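PDB 4XRW: BexL from Amycolatopsis orientalis, which is a di-domain aromatase/cyclase that probably cyclises and aromatises a nascent polyketide chain in the type II polyketide synthase pathway to BE-7585A. Local coordinates for residues W47-H59 with V237-K249. Residues are numbered along the deposited sequence; the frame is centred on the assembly and turned at random.
Sequences WPRIFPPTVFVDH and VRVCFPHHRIVYK
The ammonium of Lys-249 gives hydrogen bonds to three backbone carbonyls of the other domain: NZ lies 2.7 Å from Pro-52 O, 2.8 Å from Pro-48 O and 2.8 Å from Thr-54 O. The contact joins the two helix-grip domains of the di-domain protein, setting the edge strand 54-59 of the first sheet against the hairpin of strands 231-241 and 245-250 in the second. A lysine suits this place because its long chain, bent at chi3 (-85°), carries a three-proton donor to where helix 47-50, the type I turn from Phe-51 to Thr-54 and the start of strand 54-59 come together. The bond to Pro-48 O lies in the carbonyl plane, on a lone pair, whereas at Pro-52 O the nitrogen stands well above that plane. Three carbonyl dipoles converging on NZ would be expected to stabilise its positive charge.

A classic bulge at Val-55 and Phe-56, both opposite Trp-72 of strand 67-73, brings both side chains into the interface. The branched Val-55 reaches two valines of strand 231-241 with its two methyls, CG2 meeting Val-237 CG1 and CG1 meeting Val-239 CG2. With CG anti to its backbone N (chi1 -176°), Phe-56 lays one ring face over Val-247, whose CG2 sits 3.9 Å from the ring centroid, close to the normal, in a CH-pi contact. The Phe-241 ring meets the Phe-56 ring obliquely, planes at 67°, and Trp-72 adds an edge-to-face partner to Phe-241. The Arg-245 guanidinium turns one face to Phe-56 CZ and the opposite one to His-244 CE1, while Asp-58 OD2 stays 4.1 Å from Arg-245 NH2, too far for a salt bridge. Between the strands, a water donates to Val-55 O at 2.6 Å and to Tyr-248 O at 2.9 Å.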
# COMPACT_ATOMS: atom_id res chain seq x y z
N TRP A 47 -6.70 -0.02 -2.61
CA TRP A 47 -5.88 1.02 -3.23
C TRP A 47 -4.40 0.68 -3.23
O TRP A 47 -3.74 0.95 -4.21
CB TRP A 47 -6.10 2.35 -2.53
CG TRP A 47 -7.37 3.07 -2.97
CD1 TRP A 47 -8.46 2.54 -3.56
CD2 TRP A 47 -7.62 4.47 -2.83
NE1 TRP A 47 -9.41 3.54 -3.80
CE2 TRP A 47 -8.91 4.72 -3.35
CE3 TRP A 47 -6.88 5.53 -2.31
CZ2 TRP A 47 -9.48 5.99 -3.34
CZ3 TRP A 47 -7.44 6.79 -2.31
CH2 TRP A 47 -8.73 7.01 -2.82
N PRO A 48 -3.87 0.10 -2.12
CA PRO A 48 -2.42 -0.14 -2.17
C PRO A 48 -2.02 -1.07 -3.32
O PRO A 48 -0.89 -1.02 -3.82
CB PRO A 48 -2.12 -0.75 -0.79
CG PRO A 48 -3.16 -0.05 0.11
CD PRO A 48 -4.42 -0.12 -0.77
N ARG A 49 -2.96 -1.92 -3.75
CA ARG A 49 -2.63 -2.86 -4.82
C ARG A 49 -2.66 -2.24 -6.20
O ARG A 49 -2.00 -2.73 -7.10
CB ARG A 49 -3.61 -4.06 -4.83
CG ARG A 49 -3.93 -4.64 -3.48
CD ARG A 49 -4.96 -5.77 -3.62
NE ARG A 49 -5.11 -6.48 -2.35
CZ ARG A 49 -5.47 -7.76 -2.25
NH1 ARG A 49 -5.73 -8.48 -3.34
NH2 ARG A 49 -5.57 -8.31 -1.05
N ILE A 50 -3.45 -1.18 -6.37
CA ILE A 50 -3.64 -0.56 -7.70
C ILE A 50 -3.05 0.83 -7.86
O ILE A 50 -2.84 1.30 -8.99
CB ILE A 50 -5.14 -0.46 -8.06
CG1 ILE A 50 -5.90 0.43 -7.08
CG2 ILE A 50 -5.73 -1.82 -8.05
CD1 ILE A 50 -7.31 0.84 -7.56
N PHE A 51 -2.84 1.52 -6.73
CA PHE A 51 -2.10 2.80 -6.71
C PHE A 51 -0.76 2.63 -5.99
O PHE A 51 -0.71 2.63 -4.76
CB PHE A 51 -2.92 3.89 -6.02
CG PHE A 51 -4.26 4.14 -6.69
CD1 PHE A 51 -4.33 4.61 -7.99
CD2 PHE A 51 -5.43 3.91 -6.01
CE1 PHE A 51 -5.54 4.82 -8.60
CE2 PHE A 51 -6.68 4.14 -6.63
CZ PHE A 51 -6.72 4.59 -7.91
N PRO A 52 0.34 2.52 -6.73
CA PRO A 52 1.62 2.23 -6.06
C PRO A 52 2.00 3.19 -4.92
O PRO A 52 2.56 2.70 -3.95
CB PRO A 52 2.62 2.30 -7.22
CG PRO A 52 1.82 1.84 -8.39
CD PRO A 52 0.46 2.45 -8.20
N PRO A 53 1.67 4.49 -4.98
CA PRO A 53 2.04 5.31 -3.83
C PRO A 53 1.25 5.05 -2.54
O PRO A 53 1.71 5.46 -1.48
CB PRO A 53 1.78 6.75 -4.31
CG PRO A 53 1.79 6.65 -5.81
CD PRO A 53 1.13 5.31 -6.08
N THR A 54 0.08 4.44 -2.63
CA THR A 54 -0.82 4.35 -1.48
C THR A 54 -0.34 3.27 -0.52
O THR A 54 -0.12 2.13 -0.90
CB THR A 54 -2.27 4.06 -1.91
OG1 THR A 54 -2.72 5.08 -2.82
CG2 THR A 54 -3.16 4.07 -0.72
N VAL A 55 -0.20 3.65 0.75
CA VAL A 55 0.16 2.68 1.79
C VAL A 55 -1.07 2.13 2.51
O VAL A 55 -1.15 0.92 2.81
CB VAL A 55 1.15 3.29 2.79
CG1 VAL A 55 1.53 2.28 3.84
CG2 VAL A 55 2.41 3.79 2.03
N PHE A 56 -2.04 2.98 2.82
CA PHE A 56 -3.24 2.52 3.51
C PHE A 56 -4.31 3.60 3.42
O PHE A 56 -3.99 4.77 3.29
CB PHE A 56 -2.93 2.22 4.98
CG PHE A 56 -4.06 1.64 5.76
CD1 PHE A 56 -4.60 0.42 5.42
CD2 PHE A 56 -4.57 2.30 6.87
CE1 PHE A 56 -5.64 -0.13 6.15
CE2 PHE A 56 -5.61 1.74 7.60
CZ PHE A 56 -6.13 0.53 7.21
N VAL A 57 -5.58 3.19 3.49
CA VAL A 57 -6.69 4.10 3.49
C VAL A 57 -7.64 3.68 4.58
O VAL A 57 -7.95 2.49 4.69
CB VAL A 57 -7.48 4.11 2.14
CG1 VAL A 57 -8.50 5.27 2.14
CG2 VAL A 57 -6.55 4.22 0.95
N ASP A 58 -8.08 4.59 5.42
CA ASP A 58 -9.24 4.16 6.25
C ASP A 58 -10.26 5.26 6.33
O ASP A 58 -10.10 6.32 5.73
CB ASP A 58 -8.80 3.67 7.63
CG ASP A 58 -8.37 4.76 8.56
OD1 ASP A 58 -8.10 5.87 8.08
OD2 ASP A 58 -8.29 4.48 9.78
N HIS A 59 -11.37 4.96 7.01
CA HIS A 59 -12.49 5.88 7.01
C HIS A 59 -12.46 6.81 8.20
O HIS A 59 -12.12 6.41 9.32
CB HIS A 59 -13.79 5.13 6.98
CG HIS A 59 -14.20 4.69 5.61
ND1 HIS A 59 -13.64 3.60 4.99
CD2 HIS A 59 -15.12 5.19 4.76
CE1 HIS A 59 -14.19 3.45 3.80
NE2 HIS A 59 -15.09 4.40 3.64
N VAL A 237 7.36 1.69 4.08
CA VAL A 237 6.67 2.76 4.79
C VAL A 237 5.56 2.11 5.60
O VAL A 237 4.83 1.25 5.07
CB VAL A 237 6.11 3.81 3.80
CG1 VAL A 237 5.21 4.78 4.53
CG2 VAL A 237 7.27 4.53 3.11
N ARG A 238 5.49 2.42 6.89
CA ARG A 238 4.53 1.82 7.80
C ARG A 238 3.62 2.88 8.42
O ARG A 238 4.04 3.99 8.73
CB ARG A 238 5.26 1.02 8.91
CG ARG A 238 6.41 0.22 8.40
CD ARG A 238 6.77 -0.97 9.34
NE ARG A 238 7.08 -0.47 10.68
CZ ARG A 238 7.36 -1.25 11.72
NH1 ARG A 238 7.35 -2.56 11.59
NH2 ARG A 238 7.65 -0.71 12.89
N VAL A 239 2.38 2.49 8.60
CA VAL A 239 1.41 3.26 9.31
C VAL A 239 0.98 2.48 10.58
O VAL A 239 0.45 1.36 10.50
CB VAL A 239 0.17 3.53 8.44
CG1 VAL A 239 -0.72 4.49 9.15
CG2 VAL A 239 0.57 4.10 7.04
N CYS A 240 1.17 3.12 11.72
CA CYS A 240 1.04 2.49 13.03
C CYS A 240 -0.18 3.03 13.81
O CYS A 240 -0.36 4.24 13.97
CB CYS A 240 2.34 2.72 13.81
SG CYS A 240 3.80 2.22 12.85
N PHE A 241 -1.00 2.11 14.30
CA PHE A 241 -2.24 2.41 15.04
C PHE A 241 -2.14 1.71 16.41
O PHE A 241 -2.38 0.52 16.50
CB PHE A 241 -3.43 1.89 14.28
CG PHE A 241 -3.61 2.52 12.91
CD1 PHE A 241 -4.34 3.69 12.76
CD2 PHE A 241 -3.06 1.94 11.79
CE1 PHE A 241 -4.51 4.28 11.50
CE2 PHE A 241 -3.22 2.54 10.52
CZ PHE A 241 -3.95 3.70 10.39
N PRO A 242 -1.75 2.45 17.45
CA PRO A 242 -1.58 1.89 18.80
C PRO A 242 -2.89 1.34 19.32
O PRO A 242 -3.86 2.07 19.18
CB PRO A 242 -1.18 3.09 19.64
CG PRO A 242 -0.65 4.08 18.70
CD PRO A 242 -1.31 3.85 17.38
N HIS A 243 -2.99 0.10 19.82
CA HIS A 243 -1.94 -0.89 19.86
C HIS A 243 -2.40 -2.11 19.13
O HIS A 243 -2.16 -3.23 19.57
CB HIS A 243 -1.59 -1.26 21.31
CG HIS A 243 -1.04 -0.11 22.09
ND1 HIS A 243 -1.80 0.61 22.98
CD2 HIS A 243 0.17 0.48 22.07
CE1 HIS A 243 -1.07 1.59 23.50
NE2 HIS A 243 0.14 1.53 22.96
N HIS A 244 -3.03 -1.92 17.97
CA HIS A 244 -3.70 -3.02 17.31
C HIS A 244 -3.32 -3.32 15.85
O HIS A 244 -3.65 -4.40 15.32
CB HIS A 244 -5.21 -2.78 17.44
CG HIS A 244 -5.72 -1.63 16.64
ND1 HIS A 244 -6.22 -1.78 15.36
CD2 HIS A 244 -5.82 -0.31 16.92
CE1 HIS A 244 -6.61 -0.61 14.90
NE2 HIS A 244 -6.38 0.31 15.83
N ARG A 245 -2.63 -2.41 15.18
CA ARG A 245 -2.37 -2.61 13.78
C ARG A 245 -1.19 -1.82 13.29
O ARG A 245 -1.01 -0.68 13.67
CB ARG A 245 -3.61 -2.23 12.97
CG ARG A 245 -3.53 -2.53 11.50
CD ARG A 245 -4.89 -2.20 10.84
NE ARG A 245 -5.26 -0.79 11.02
CZ ARG A 245 -6.51 -0.32 11.06
NH1 ARG A 245 -7.56 -1.13 10.93
NH2 ARG A 245 -6.71 0.98 11.24
N ILE A 246 -0.42 -2.45 12.42
CA ILE A 246 0.65 -1.78 11.69
C ILE A 246 0.54 -2.24 10.24
O ILE A 246 0.62 -3.44 9.94
CB ILE A 246 2.05 -2.10 12.23
CG1 ILE A 246 2.20 -1.64 13.67
CG2 ILE A 246 3.13 -1.46 11.35
CD1 ILE A 246 3.40 -2.15 14.32
N VAL A 247 0.30 -1.28 9.34
CA VAL A 247 0.14 -1.55 7.93
C VAL A 247 1.35 -1.03 7.17
O VAL A 247 1.86 0.05 7.52
CB VAL A 247 -1.14 -0.87 7.35
CG1 VAL A 247 -1.27 -1.21 5.86
CG2 VAL A 247 -2.39 -1.29 8.11
N TYR A 248 1.84 -1.76 6.18
CA TYR A 248 3.04 -1.29 5.49
C TYR A 248 3.06 -1.66 4.03
O TYR A 248 2.28 -2.52 3.56
CB TYR A 248 4.31 -1.79 6.19
CG TYR A 248 4.49 -3.30 6.19
CD1 TYR A 248 5.25 -3.93 5.23
CD2 TYR A 248 3.89 -4.08 7.18
CE1 TYR A 248 5.43 -5.32 5.24
CE2 TYR A 248 4.06 -5.47 7.20
CZ TYR A 248 4.82 -6.07 6.21
OH TYR A 248 5.01 -7.43 6.20
N LYS A 249 3.94 -0.97 3.32
CA LYS A 249 4.22 -1.25 1.92
C LYS A 249 5.71 -1.17 1.71
O LYS A 249 6.36 -0.22 2.19
CB LYS A 249 3.51 -0.25 0.98
CG LYS A 249 4.01 -0.34 -0.45
CD LYS A 249 3.18 0.52 -1.40
CE LYS A 249 1.93 -0.17 -1.90
NZ LYS A 249 1.15 0.65 -2.92
O HOH W 1 0.03 -1.32 2.11